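Side-chain contacts in cell wall mannoprotein 1 (Neosartorya fumigata, PDB 5J5L), which binds arachidonic acid in the core of its helical bundle and is probably a constitutive cell-wall antigen recognised by the host humoral immune response: residues S8-I13 with T70-G75; T19-F24 with L84-A89; G29-A34 with A97-L102; S105-L110 with A142-A147. All blocks are in the same frame, centred on the assembly; numbering follows the deposited sequence. Where two conformers were deposited one is given.

Contact 1 (S8-I13 with T70-G75)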
loop_
_atom_site.group_PDB
_atom_site.type_symbol
_atom_site.label_atom_id
_atom_site.label_comp_id
_atom_site.label_asym_id
_atom_site.label_seq_id
_atom_site.Cartn_x
_atom_site.Cartn_y
_atom_site.Cartn_z
ATOM N N SER A 8 14.113 -2.459 -3.637
ATOM C CA SER A 8 13.535 -3.267 -4.704
ATOM C C SER A 8 12.114 -3.704 -4.300
ATOM O O SER A 8 11.183 -3.662 -5.120
ATOM C CB SER A 8 14.432 -4.473 -4.988
ATOM O OG SER A 8 13.885 -5.299 -6.002
ATOM N N ASP A 9 11.951 -4.108 -3.037
ATOM C CA ASP A 9 10.641 -4.513 -2.519
ATOM C C ASP A 9 9.628 -3.377 -2.630
ATOM O O ASP A 9 8.469 -3.604 -2.971
ATOM C CB ASP A 9 10.709 -4.907 -1.044
ATOM C CG ASP A 9 11.424 -6.210 -0.787
ATOM O OD1 ASP A 9 11.642 -7.044 -1.715
ATOM O OD2 ASP A 9 11.735 -6.442 0.408
ATOM N N LEU A 10 10.051 -2.166 -2.278
ATOM C CA LEU A 10 9.159 -1.013 -2.322
ATOM C C LEU A 10 8.790 -0.656 -3.765
ATOM O O LEU A 10 7.671 -0.217 -4.031
ATOM C CB LEU A 10 9.772 0.176 -1.608
ATOM C CG LEU A 10 9.885 0.003 -0.079
ATOM C CD1 LEU A 10 10.752 1.102 0.523
ATOM C CD2 LEU A 10 8.536 -0.062 0.604
ATOM N N SER A 11 9.714 -0.857 -4.685
ATOM C CA SER A 11 9.422 -0.586 -6.099
ATOM C C SER A 11 8.368 -1.555 -6.635
ATOM O O SER A 11 7.477 -1.170 -7.391
ATOM C CB SER A 11 10.688 -0.705 -6.928
ATOM O OG SER A 11 10.470 -0.307 -8.271
ATOM N N THR A 12 8.484 -2.815 -6.241
ATOM C CA THR A 12 7.514 -3.841 -6.629
ATOM C C THR A 12 6.121 -3.460 -6.107
ATOM O O THR A 12 5.110 -3.585 -6.809
ATOM C CB THR A 12 7.961 -5.222 -6.104
ATOM O OG1 THR A 12 9.179 -5.619 -6.759
ATOM C CG2 THR A 12 6.899 -6.288 -6.351
ATOM N N ILE A 13 6.066 -2.987 -4.875
ATOM C CA ILE A 13 4.810 -2.493 -4.303
ATOM C C ILE A 13 4.244 -1.334 -5.145
ATOM O O ILE A 13 3.047 -1.324 -5.478
ATOM C CB ILE A 13 4.991 -2.087 -2.825
ATOM C CG1 ILE A 13 5.260 -3.342 -1.978
ATOM C CG2 ILE A 13 3.778 -1.325 -2.312
ATOM C CD1 ILE A 13 5.910 -3.062 -0.638
ATOM N N THR A 70 13.217 5.954 3.270
ATOM C CA THR A 70 12.201 6.950 3.662
ATOM C C THR A 70 11.542 7.578 2.444
ATOM O O THR A 70 10.320 7.665 2.353
ATOM C CB THR A 70 12.833 8.059 4.536
ATOM O OG1 THR A 70 13.322 7.480 5.743
ATOM C CG2 THR A 70 11.839 9.151 4.889
ATOM N N ASN A 71 12.354 8.012 1.491
ATOM C CA ASN A 71 11.806 8.627 0.293
ATOM C C ASN A 71 11.023 7.664 -0.579
ATOM O O ASN A 71 10.048 8.064 -1.220
ATOM C CB ASN A 71 12.910 9.286 -0.521
ATOM C CG ASN A 71 13.362 10.601 0.084
ATOM O OD1 ASN A 71 13.122 10.884 1.265
ATOM N ND2 ASN A 71 14.027 11.415 -0.724
ATOM N N ALA A 72 11.461 6.408 -0.619
ATOM C CA ALA A 72 10.748 5.406 -1.395
ATOM C C ALA A 72 9.397 5.145 -0.750
ATOM O O ALA A 72 8.393 5.035 -1.453
ATOM C CB ALA A 72 11.557 4.125 -1.525
ATOM N N LEU A 73 9.366 5.042 0.578
ATOM C CA LEU A 73 8.092 4.794 1.270
ATOM C C LEU A 73 7.156 5.988 1.083
ATOM O O LEU A 73 5.983 5.825 0.682
ATOM C CB LEU A 73 8.324 4.528 2.760
ATOM C CG LEU A 73 7.075 4.256 3.595
ATOM C CD1 LEU A 73 6.347 3.013 3.097
ATOM C CD2 LEU A 73 7.462 4.120 5.048
ATOM N N LEU A 74 7.665 7.187 1.349
ATOM C CA LEU A 74 6.855 8.401 1.204
ATOM C C LEU A 74 6.399 8.615 -0.238
ATOM O O LEU A 74 5.314 9.145 -0.474
ATOM C CB LEU A 74 7.621 9.629 1.684
ATOM C CG LEU A 74 7.454 10.006 3.157
ATOM C CD1 LEU A 74 7.423 8.789 4.072
ATOM C CD2 LEU A 74 8.561 10.962 3.550
ATOM N N GLY A 75 7.236 8.215 -1.192
ATOM C CA GLY A 75 6.870 8.274 -2.607
ATOM C C GLY A 75 5.679 7.425 -2.964
ATOM O O GLY A 75 4.977 7.709 -3.943
#

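Contact 2 (T19-F24 with L84-A89). With ACD (arachidonic acid), chain B.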
loop_
_atom_site.group_PDB
_atom_site.type_symbol
_atom_site.label_atom_id
_atom_site.label_comp_id
_atom_site.label_asym_id
_atom_site.label_seq_id
_atom_site.Cartn_x
_atom_site.Cartn_y
_atom_site.Cartn_z
ATOM N N THR A 19 -0.676 -0.804 -11.131
ATOM C CA THR A 19 -1.447 -1.797 -11.876
ATOM C C THR A 19 -2.884 -1.893 -11.354
ATOM O O THR A 19 -3.830 -1.885 -12.136
ATOM C CB THR A 19 -0.751 -3.166 -11.846
ATOM O OG1 THR A 19 0.562 -3.020 -12.405
ATOM C CG2 THR A 19 -1.547 -4.201 -12.626
ATOM N N LEU A 20 -3.060 -1.944 -10.044
ATOM C CA LEU A 20 -4.412 -1.940 -9.480
ATOM C C LEU A 20 -5.245 -0.740 -9.919
ATOM O O LEU A 20 -6.418 -0.872 -10.254
ATOM C CB LEU A 20 -4.359 -1.953 -7.950
ATOM C CG LEU A 20 -4.266 -3.313 -7.302
ATOM C CD1 LEU A 20 -4.108 -3.132 -5.801
ATOM C CD2 LEU A 20 -5.500 -4.164 -7.585
ATOM N N THR A 21 -4.631 0.439 -9.876
ATOM C CA THR A 21 -5.303 1.667 -10.272
ATOM C C THR A 21 -5.808 1.554 -11.701
ATOM O O THR A 21 -6.916 2.008 -12.026
ATOM C CB THR A 21 -4.381 2.892 -10.125
ATOM O OG1 THR A 21 -3.958 3.005 -8.753
ATOM C CG2 THR A 21 -5.083 4.169 -10.531
ATOM N N GLN A 22 -4.977 0.972 -12.566
ATOM C CA GLN A 22 -5.386 0.728 -13.951
ATOM C C GLN A 22 -6.624 -0.164 -14.036
ATOM O O GLN A 22 -7.536 0.100 -14.851
ATOM C CB GLN A 22 -4.233 0.122 -14.758
ATOM C CG GLN A 22 -3.116 1.090 -15.095
ATOM C CD GLN A 22 -1.998 0.418 -15.877
ATOM O OE1 GLN A 22 -1.474 -0.623 -15.472
ATOM N NE2 GLN A 22 -1.630 1.011 -17.002
ATOM N N HIS A 23 -6.658 -1.217 -13.223
ATOM C CA HIS A 23 -7.839 -2.074 -13.121
ATOM C C HIS A 23 -9.058 -1.276 -12.684
ATOM O O HIS A 23 -10.125 -1.383 -13.303
ATOM C CB HIS A 23 -7.627 -3.241 -12.158
ATOM C CG HIS A 23 -6.824 -4.356 -12.743
ATOM N ND1 HIS A 23 -7.402 -5.438 -13.363
ATOM C CD2 HIS A 23 -5.487 -4.557 -12.803
ATOM C CE1 HIS A 23 -6.457 -6.250 -13.802
ATOM N NE2 HIS A 23 -5.283 -5.745 -13.459
ATOM N N PHE A 24 -8.901 -0.474 -11.632
ATOM C CA PHE A 24 -10.030 0.298 -11.099
ATOM C C PHE A 24 -10.638 1.210 -12.144
ATOM O O PHE A 24 -11.855 1.254 -12.298
ATOM C CB PHE A 24 -9.654 1.141 -9.882
ATOM C CG PHE A 24 -9.095 0.350 -8.724
ATOM C CD1 PHE A 24 -9.428 -0.977 -8.527
ATOM C CD2 PHE A 24 -8.241 0.958 -7.840
ATOM C CE1 PHE A 24 -8.909 -1.697 -7.462
ATOM C CE2 PHE A 24 -7.724 0.254 -6.773
ATOM C CZ PHE A 24 -8.047 -1.078 -6.590
ATOM N N LEU A 84 -6.685 4.665 -4.096
ATOM C CA LEU A 84 -7.867 4.696 -3.250
ATOM C C LEU A 84 -8.963 5.575 -3.864
ATOM O O LEU A 84 -10.137 5.184 -3.872
ATOM C CB LEU A 84 -7.507 5.177 -1.857
ATOM C CG LEU A 84 -6.674 4.175 -1.039
ATOM C CD1 LEU A 84 -6.160 4.818 0.223
ATOM C CD2 LEU A 84 -7.500 2.934 -0.728
ATOM N N ASP A 85 -8.577 6.731 -4.412
ATOM C CA ASP A 85 -9.542 7.601 -5.100
ATOM C C ASP A 85 -10.213 6.848 -6.246
ATOM O O ASP A 85 -11.411 6.989 -6.476
ATOM C CB ASP A 85 -8.877 8.862 -5.672
ATOM C CG ASP A 85 -8.510 9.901 -4.596
ATOM O OD1 ASP A 85 -9.013 9.799 -3.461
ATOM O OD2 ASP A 85 -7.727 10.838 -4.895
ATOM N N ALA A 86 -9.431 6.061 -6.965
ATOM C CA ALA A 86 -9.924 5.348 -8.155
ATOM C C ALA A 86 -10.955 4.278 -7.833
ATOM O O ALA A 86 -11.938 4.144 -8.554
ATOM C CB ALA A 86 -8.768 4.743 -8.919
ATOM N N ILE A 87 -10.730 3.504 -6.769
ATOM C CA ILE A 87 -11.728 2.511 -6.349
ATOM C C ILE A 87 -12.967 3.176 -5.741
ATOM O O ILE A 87 -14.105 2.762 -6.017
ATOM C CB ILE A 87 -11.138 1.403 -5.441
ATOM C CG1 ILE A 87 -12.190 0.314 -5.165
ATOM C CG2 ILE A 87 -10.609 1.930 -4.131
ATOM C CD1 ILE A 87 -12.627 -0.434 -6.397
ATOM N N VAL A 88 -12.769 4.247 -4.965
ATOM C CA VAL A 88 -13.892 5.008 -4.418
ATOM C C VAL A 88 -14.798 5.531 -5.561
ATOM O O VAL A 88 -16.030 5.477 -5.471
ATOM C CB VAL A 88 -13.395 6.169 -3.532
ATOM C CG1 VAL A 88 -14.482 7.206 -3.271
ATOM C CG2 VAL A 88 -12.878 5.614 -2.213
ATOM N N ALA A 89 -14.162 6.014 -6.630
ATOM C CA ALA A 89 -14.876 6.544 -7.799
ATOM C C ALA A 89 -15.760 5.491 -8.465
ATOM O O ALA A 89 -16.734 5.834 -9.154
ATOM C CB ALA A 89 -13.875 7.105 -8.813
HETATM C C1 ACD B . -11.770 -3.884 -10.175
HETATM C C2 ACD B . -11.852 -4.161 -8.692
HETATM C C3 ACD B . -13.258 -3.897 -8.193
HETATM C C4 ACD B . -13.451 -4.477 -6.790
HETATM C C5 ACD B . -13.073 -5.939 -6.771
HETATM C C6 ACD B . -12.120 -6.482 -5.991
HETATM C C7 ACD B . -11.332 -5.714 -4.958
HETATM C C8 ACD B . -9.907 -5.426 -5.401
HETATM C C9 ACD B . -9.247 -4.297 -5.095
HETATM C C10 ACD B . -9.823 -3.124 -4.321
HETATM C C11 ACD B . -9.412 -3.170 -2.872
HETATM C C12 ACD B . -8.630 -2.286 -2.237
HETATM C C13 ACD B . -7.958 -1.065 -2.832
HETATM C C14 ACD B . -6.602 -1.543 -3.321
HETATM C C15 ACD B . -5.488 -0.803 -3.324
HETATM C C16 ACD B . -5.436 0.614 -2.823
HETATM C C17 ACD B . -3.989 0.987 -2.536
HETATM C C18 ACD B . -3.435 0.234 -1.340
HETATM C C19 ACD B . -2.056 0.728 -0.974
HETATM C C20 ACD B . -1.206 -0.296 -0.268
HETATM O O1 ACD B . -11.476 -2.721 -10.479
HETATM O O2 ACD B . -11.962 -4.788 -11.012
#

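Contact 3 (G29-A34 with A97-L102). With ACD (arachidonic acid), chain B.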
loop_
_atom_site.group_PDB
_atom_site.type_symbol
_atom_site.label_atom_id
_atom_site.label_comp_id
_atom_site.label_asym_id
_atom_site.label_seq_id
_atom_site.Cartn_x
_atom_site.Cartn_y
_atom_site.Cartn_z
ATOM N N GLY A 29 -18.139 -3.165 -13.396
ATOM C CA GLY A 29 -19.035 -3.997 -12.586
ATOM C C GLY A 29 -18.913 -5.485 -12.881
ATOM O O GLY A 29 -19.474 -6.324 -12.168
ATOM N N ASP A 30 -18.178 -5.823 -13.936
ATOM C CA ASP A 30 -18.068 -7.205 -14.383
ATOM C C ASP A 30 -17.276 -8.025 -13.369
ATOM O O ASP A 30 -16.231 -7.590 -12.904
ATOM C CB ASP A 30 -17.379 -7.242 -15.747
ATOM C CG ASP A 30 -17.139 -8.647 -16.247
ATOM O OD1 ASP A 30 -18.022 -9.200 -16.927
ATOM O OD2 ASP A 30 -16.042 -9.173 -15.973
ATOM N N LEU A 31 -17.758 -9.224 -13.050
ATOM C CA LEU A 31 -17.155 -10.008 -11.967
ATOM C C LEU A 31 -15.781 -10.605 -12.337
ATOM O O LEU A 31 -14.925 -10.786 -11.464
ATOM C CB LEU A 31 -18.142 -11.094 -11.506
ATOM C CG LEU A 31 -18.165 -11.483 -10.035
ATOM C CD1 LEU A 31 -18.252 -10.263 -9.119
ATOM C CD2 LEU A 31 -19.313 -12.441 -9.760
ATOM N N LEU A 32 -15.562 -10.903 -13.622
ATOM C CA LEU A 32 -14.251 -11.363 -14.079
ATOM C C LEU A 32 -13.205 -10.256 -13.940
ATOM O O LEU A 32 -12.050 -10.522 -13.617
ATOM C CB LEU A 32 -14.282 -11.866 -15.535
ATOM C CG LEU A 32 -14.784 -13.270 -15.841
ATOM C CD1 LEU A 32 -14.745 -13.517 -17.341
ATOM C CD2 LEU A 32 -13.930 -14.298 -15.116
ATOM N N GLN A 33 -13.613 -9.011 -14.176
ATOM C CA GLN A 33 -12.738 -7.874 -13.916
ATOM C C GLN A 33 -12.363 -7.836 -12.461
ATOM O O GLN A 33 -11.197 -7.632 -12.123
ATOM C CB GLN A 33 -13.412 -6.562 -14.259
ATOM C CG GLN A 33 -13.590 -6.316 -15.739
ATOM C CD GLN A 33 -14.104 -4.919 -15.965
ATOM O OE1 GLN A 33 -15.150 -4.542 -15.432
ATOM N NE2 GLN A 33 -13.354 -4.127 -16.725
ATOM N N ALA A 34 -13.363 -8.018 -11.599
ATOM C CA ALA A 34 -13.141 -8.053 -10.150
ATOM C C ALA A 34 -12.159 -9.143 -9.738
ATOM O O ALA A 34 -11.286 -8.910 -8.893
ATOM C CB ALA A 34 -14.459 -8.234 -9.411
ATOM N N ALA A 97 -21.994 -4.860 -8.683
ATOM C CA ALA A 97 -21.377 -6.179 -8.708
ATOM C C ALA A 97 -21.630 -6.939 -7.402
ATOM O O ALA A 97 -21.575 -8.156 -7.382
ATOM C CB ALA A 97 -19.888 -6.075 -8.975
ATOM N N GLY A 98 -21.918 -6.208 -6.328
ATOM C CA GLY A 98 -22.218 -6.820 -5.029
ATOM C C GLY A 98 -20.970 -7.206 -4.248
ATOM O O GLY A 98 -21.038 -8.067 -3.364
ATOM N N VAL A 99 -19.836 -6.594 -4.578
ATOM C CA VAL A 99 -18.549 -6.990 -3.984
ATOM C C VAL A 99 -17.967 -5.984 -2.993
ATOM O O VAL A 99 -16.761 -5.960 -2.766
ATOM C CB VAL A 99 -17.485 -7.382 -5.041
ATOM C CG1 VAL A 99 -17.975 -8.577 -5.855
ATOM C CG2 VAL A 99 -17.092 -6.190 -5.921
ATOM N N GLY A 100 -18.824 -5.175 -2.387
ATOM C CA GLY A 100 -18.382 -4.199 -1.386
ATOM C C GLY A 100 -17.627 -4.837 -0.222
ATOM O O GLY A 100 -16.638 -4.273 0.261
ATOM N N SER A 101 -18.081 -6.005 0.237
ATOM C CA SER A 101 -17.413 -6.668 1.379
ATOM C C SER A 101 -15.991 -7.117 1.032
ATOM O O SER A 101 -15.099 -7.104 1.884
ATOM C CB SER A 101 -18.235 -7.822 1.952
ATOM O OG SER A 101 -18.317 -8.928 1.060
ATOM N N LEU A 102 -15.759 -7.474 -0.231
ATOM C CA LEU A 102 -14.422 -7.815 -0.695
ATOM C C LEU A 102 -13.476 -6.602 -0.718
ATOM O O LEU A 102 -12.337 -6.673 -0.258
ATOM C CB LEU A 102 -14.511 -8.482 -2.079
ATOM C CG LEU A 102 -13.182 -8.963 -2.673
ATOM C CD1 LEU A 102 -12.498 -9.960 -1.748
ATOM C CD2 LEU A 102 -13.449 -9.592 -4.041
HETATM C C1 ACD B . -11.770 -3.884 -10.175
HETATM C C2 ACD B . -11.852 -4.161 -8.692
HETATM C C3 ACD B . -13.258 -3.897 -8.193
HETATM C C4 ACD B . -13.451 -4.477 -6.790
HETATM C C5 ACD B . -13.073 -5.939 -6.771
HETATM C C6 ACD B . -12.120 -6.482 -5.991
HETATM C C7 ACD B . -11.332 -5.714 -4.958
HETATM C C8 ACD B . -9.907 -5.426 -5.401
HETATM C C9 ACD B . -9.247 -4.297 -5.095
HETATM C C10 ACD B . -9.823 -3.124 -4.321
HETATM C C11 ACD B . -9.412 -3.170 -2.872
HETATM C C12 ACD B . -8.630 -2.286 -2.237
HETATM C C13 ACD B . -7.958 -1.065 -2.832
HETATM C C14 ACD B . -6.602 -1.543 -3.321
HETATM C C15 ACD B . -5.488 -0.803 -3.324
HETATM C C16 ACD B . -5.436 0.614 -2.823
HETATM C C17 ACD B . -3.989 0.987 -2.536
HETATM C C18 ACD B . -3.435 0.234 -1.340
HETATM C C19 ACD B . -2.056 0.728 -0.974
HETATM C C20 ACD B . -1.206 -0.296 -0.268
HETATM O O1 ACD B . -11.476 -2.721 -10.479
HETATM O O2 ACD B . -11.962 -4.788 -11.012
#

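Contact 4 (S105-L110 with A142-A147). With ACD (arachidonic acid), chain B.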
loop_
_atom_site.group_PDB
_atom_site.type_symbol
_atom_site.label_atom_id
_atom_site.label_comp_id
_atom_site.label_asym_id
_atom_site.label_seq_id
_atom_site.Cartn_x
_atom_site.Cartn_y
_atom_site.Cartn_z
ATOM N N SER A 105 -12.778 -5.810 2.932
ATOM C CA SER A 105 -11.837 -6.789 3.495
ATOM C C SER A 105 -10.414 -6.470 3.057
ATOM O O SER A 105 -9.467 -6.495 3.872
ATOM C CB SER A 105 -12.219 -8.204 3.062
ATOM O OG SER A 105 -11.331 -9.176 3.600
ATOM N N ASP A 106 -10.265 -6.180 1.767
ATOM C CA ASP A 106 -8.991 -5.831 1.180
ATOM C C ASP A 106 -8.428 -4.550 1.803
ATOM O O ASP A 106 -7.251 -4.502 2.168
ATOM C CB ASP A 106 -9.113 -5.612 -0.337
ATOM C CG ASP A 106 -9.295 -6.901 -1.128
ATOM O OD1 ASP A 106 -9.247 -8.022 -0.572
ATOM O OD2 ASP A 106 -9.488 -6.764 -2.365
ATOM N N LEU A 107 -9.263 -3.531 1.950
ATOM C CA LEU A 107 -8.803 -2.259 2.534
ATOM C C LEU A 107 -8.269 -2.457 3.951
ATOM O O LEU A 107 -7.204 -1.930 4.285
ATOM C CB LEU A 107 -9.912 -1.225 2.544
ATOM C CG LEU A 107 -10.271 -0.617 1.186
ATOM C CD1 LEU A 107 -11.573 0.152 1.326
ATOM C CD2 LEU A 107 -9.153 0.291 0.674
ATOM N N ASN A 108 -8.995 -3.212 4.764
ATOM C CA ASN A 108 -8.559 -3.452 6.146
ATOM C C ASN A 108 -7.253 -4.246 6.192
ATOM O O ASN A 108 -6.355 -3.923 6.984
ATOM C CB ASN A 108 -9.664 -4.142 6.931
ATOM C CG ASN A 108 -10.770 -3.192 7.317
ATOM O OD1 ASN A 108 -10.509 -2.107 7.843
ATOM N ND2 ASN A 108 -12.017 -3.591 7.075
ATOM N N ALA A 109 -7.122 -5.271 5.333
ATOM C CA ALA A 109 -5.875 -6.047 5.242
ATOM C C ALA A 109 -4.709 -5.186 4.809
ATOM O O ALA A 109 -3.621 -5.244 5.386
ATOM C CB ALA A 109 -6.033 -7.224 4.287
ATOM N N LEU A 110 -4.923 -4.389 3.767
ATOM C CA LEU A 110 -3.864 -3.537 3.247
ATOM C C LEU A 110 -3.420 -2.474 4.243
ATOM O O LEU A 110 -2.213 -2.205 4.364
ATOM C CB LEU A 110 -4.317 -2.886 1.946
ATOM C CG LEU A 110 -4.367 -3.851 0.750
ATOM C CD1 LEU A 110 -5.221 -3.236 -0.356
ATOM C CD2 LEU A 110 -2.980 -4.217 0.232
ATOM N N ALA A 142 -4.952 7.990 7.101
ATOM C CA ALA A 142 -6.114 8.844 6.886
ATOM C C ALA A 142 -6.826 8.490 5.584
ATOM O O ALA A 142 -8.044 8.440 5.528
ATOM C CB ALA A 142 -5.710 10.307 6.867
ATOM N N ALA A 143 -6.046 8.267 4.530
ATOM C CA ALA A 143 -6.619 7.922 3.234
ATOM C C ALA A 143 -7.345 6.566 3.264
ATOM O O ALA A 143 -8.455 6.432 2.744
ATOM C CB ALA A 143 -5.550 7.944 2.148
ATOM N N PHE A 144 -6.726 5.578 3.906
ATOM C CA PHE A 144 -7.373 4.289 4.120
ATOM C C PHE A 144 -8.682 4.462 4.902
ATOM O O PHE A 144 -9.706 3.876 4.545
ATOM C CB PHE A 144 -6.455 3.324 4.896
ATOM C CG PHE A 144 -5.528 2.516 4.032
ATOM C CD1 PHE A 144 -6.020 1.569 3.139
ATOM C CD2 PHE A 144 -4.154 2.654 4.170
ATOM C CE1 PHE A 144 -5.153 0.813 2.374
ATOM C CE2 PHE A 144 -3.284 1.898 3.398
ATOM C CZ PHE A 144 -3.786 0.988 2.500
ATOM N N SER A 145 -8.652 5.248 5.969
ATOM C CA SER A 145 -9.845 5.446 6.814
ATOM C C SER A 145 -10.989 6.028 6.000
ATOM O O SER A 145 -12.136 5.636 6.160
ATOM C CB SER A 145 -9.560 6.351 8.006
ATOM O OG SER A 145 -8.527 5.793 8.818
ATOM N N SER A 146 -10.682 6.980 5.124
ATOM C CA SER A 146 -11.711 7.570 4.285
ATOM C C SER A 146 -12.319 6.506 3.332
ATOM O O SER A 146 -13.529 6.381 3.224
ATOM C CB SER A 146 -11.127 8.775 3.537
ATOM O OG SER A 146 -12.081 9.371 2.695
ATOM N N ALA A 147 -11.481 5.747 2.638
ATOM C CA ALA A 147 -11.981 4.703 1.735
ATOM C C ALA A 147 -12.786 3.641 2.466
ATOM O O ALA A 147 -13.833 3.212 1.994
ATOM C CB ALA A 147 -10.843 4.078 0.951
HETATM C C1 ACD B . -11.770 -3.884 -10.175
HETATM C C2 ACD B . -11.852 -4.161 -8.692
HETATM C C3 ACD B . -13.258 -3.897 -8.193
HETATM C C4 ACD B . -13.451 -4.477 -6.790
HETATM C C5 ACD B . -13.073 -5.939 -6.771
HETATM C C6 ACD B . -12.120 -6.482 -5.991
HETATM C C7 ACD B . -11.332 -5.714 -4.958
HETATM C C8 ACD B . -9.907 -5.426 -5.401
HETATM C C9 ACD B . -9.247 -4.297 -5.095
HETATM C C10 ACD B . -9.823 -3.124 -4.321
HETATM C C11 ACD B . -9.412 -3.170 -2.872
HETATM C C12 ACD B . -8.630 -2.286 -2.237
HETATM C C13 ACD B . -7.958 -1.065 -2.832
HETATM C C14 ACD B . -6.602 -1.543 -3.321
HETATM C C15 ACD B . -5.488 -0.803 -3.324
HETATM C C16 ACD B . -5.436 0.614 -2.823
HETATM C C17 ACD B . -3.989 0.987 -2.536
HETATM C C18 ACD B . -3.435 0.234 -1.340
HETATM C C19 ACD B . -2.056 0.728 -0.974
HETATM C C20 ACD B . -1.206 -0.296 -0.268
HETATM O O1 ACD B . -11.476 -2.721 -10.479
HETATM O O2 ACD B . -11.962 -4.788 -11.012
#

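Contact 1 (S8-I13 with T70-G75)
With CG anti to the carbonyl carbon (chi1 -69°) and the branch extended beyond it (chi2 169°), Leu10 on helix 3-26 sends its CD1 methyl across to helix 63-89. There CD1 meets CB of Ala72 at 3.7 Å, methyl against methyl, and both residues direct their CB toward the opposing helix. With only a methyl on the Ala72 side, the CA atoms of Leu10 and Ala72 lie 6.7 Å apart. The same leucine methyl also lies 4.2 Å from the backbone N of Leu73. No hydrogen bond crosses the gap; the side-chain contact is apolar, packing within the all-helical bundle of the hydrophobic surface binding protein A family. The Leu73 side chain gives up some surface to the contact but comes no nearer than 4.5 Å, CD1 to Leu10 CD2, and packs on Ile133 of helix 127-150 and Leu121 of helix 100-124. Leu10 in turn rests on Leu117 of helix 100-124, which makes it a shared apolar point for three helices. Arachidonic acid lies about 9 Å from the Leu73 side chain, and segment 8-13 leans on helix 31-56 through Ile13, which packs against Leu44 and Ala51.

Contact 2 (T19-F24 with L84-A89)
Part of the arachidonic acid pocket is built here, where helices 3-26 and 63-89 run side by side and Phe24 turns one ring face to Ile87 and its rim to the lipid. The local helix axes approach to 8.7 Å, at 20° to one another. Ile87 places CB over the centre of the Phe24 ring, 3.8 Å from the centroid and 12° off the normal, a CH-pi contact, while Leu20 O lies above the opposite face, nearer the rim. The ring is thus held between a backbone carbonyl of its own helix and a side chain of the next. At its edge, CD1 is 3.3 Å from carboxyl oxygen O1 of the lipid and CZ is 3.6 Å from C14. With CG1 anti to the backbone N (chi1 -174°), Ile87 carries CD1 along the ring to the ligand, 4.0 Å from its C3. At the base of the phenylalanine, CB packs on Ala86 CB, and Thr21 CG2 reaches the same methyl at 4.1 Å; the threonine hydroxyl is bonded instead to Ile17 O. Farther along the acyl chain, Leu20 CD1 touches C15 and Leu84 CD2 touches C16. Apolar side chains from neighbouring helices enclosing a fatty acyl chain are characteristic of a lipid-binding helical bundle.

Contact 3 (G29-A34 with A97-L102)
Leu31 lays its CD1 methyl against CG1 of Val99 at 3.7 Å, the two side chains meeting at a slant where the bundle closes at one end of the arachidonic acid pocket. Leu31 follows Asp30, the N-cap of helix 31-56, and Val99 is itself the N-cap of helix 100-124. Just before Val99, Gly98 is the C-prime residue of a Schellman motif that ends helix 91-97, its phi positive. Ala97 faces the other segment with its CB 3.2 Å from Gly29 O, so a methyl lies against a backbone carbonyl. Val99 CG1, opposite the carbonyl carbon (chi1 -61°), meets Leu31, while CG2 turns to the lipid, where it and Ala34 CB both approach C5 and Leu102 CD2 lies near C6. Carboxyl oxygen O2 is 3.1 Å from Gln33 O. The side-chain amide of Gln33 accepts from Thr28 N through OE1 and donates to Glu26 O through NE2, while Gln33 N donates to the anti lone pair of Asp30 OD2 at 3.0 Å, with an N-H...O angle of 151°.

Contact 4 (S105-L110 with A142-A147)
Phe144 of helix 127-150 fits its ring against helix 100-124 between Leu107 and Leu110, the tight part of an antiparallel helix pair in the lipid-binding bundle. The local axes are 10.1 Å apart at 163°, a wide spacing bridged by the large side chains. A chi1 of -88° sets CG of Phe144 beside its backbone N and swings the ring to helix 100-124: CE1 lies 3.8 Å from Leu110 CB, and CD1 lies 3.9 Å from Leu107 O. Next to it, Leu107 CD1 meets Ala147 CB at 4.0 Å. All four of these residues are buried, and Leu84 of helix 63-89 closes over Leu107 and Ala147. The outer side is different: Ser105, Asn108, Ala142, Ser145 and Ser146 are exposed and make no contact between the segments. Ser145 OG bonds to Asp141 O in its own helix, and Ser146, a known O-mannosylation site, carries no sugar here. The inner side belongs to arachidonic acid. Asp106 has CB 3.5 Å from C11, and its OD2 accepts a hydrogen bond from Gln38 NE2 of helix 31-56. Leu107 CD2 lies against C12 and C13. Toward the methyl end of the lipid, Leu110 CD1 is 3.7 Å from C14, and Phe144 CZ is 3.9 Å from C19.

From the N terminus, helix 3-26 enters contact 1 and then contact 2, and the chain passes through segment 29-34 of contact 3 before helix 63-89 returns to close contacts 1 and 2 in that order. Segment 97-102 then closes contact 3. The loops of these three contacts therefore cross rather than nest. Contact 4 opens afterwards on helix 100-124 and closes on helix 127-150, in series with the others. Contacts 1 and 2 join the same two helices at points with centres 19 Å apart. Contacts 2, 3 and 4 each touch the arachidonic acid, and contacts 2 and 4 touch directly, Leu84 CD2 lying 3.4 Å from Leu107 CD2.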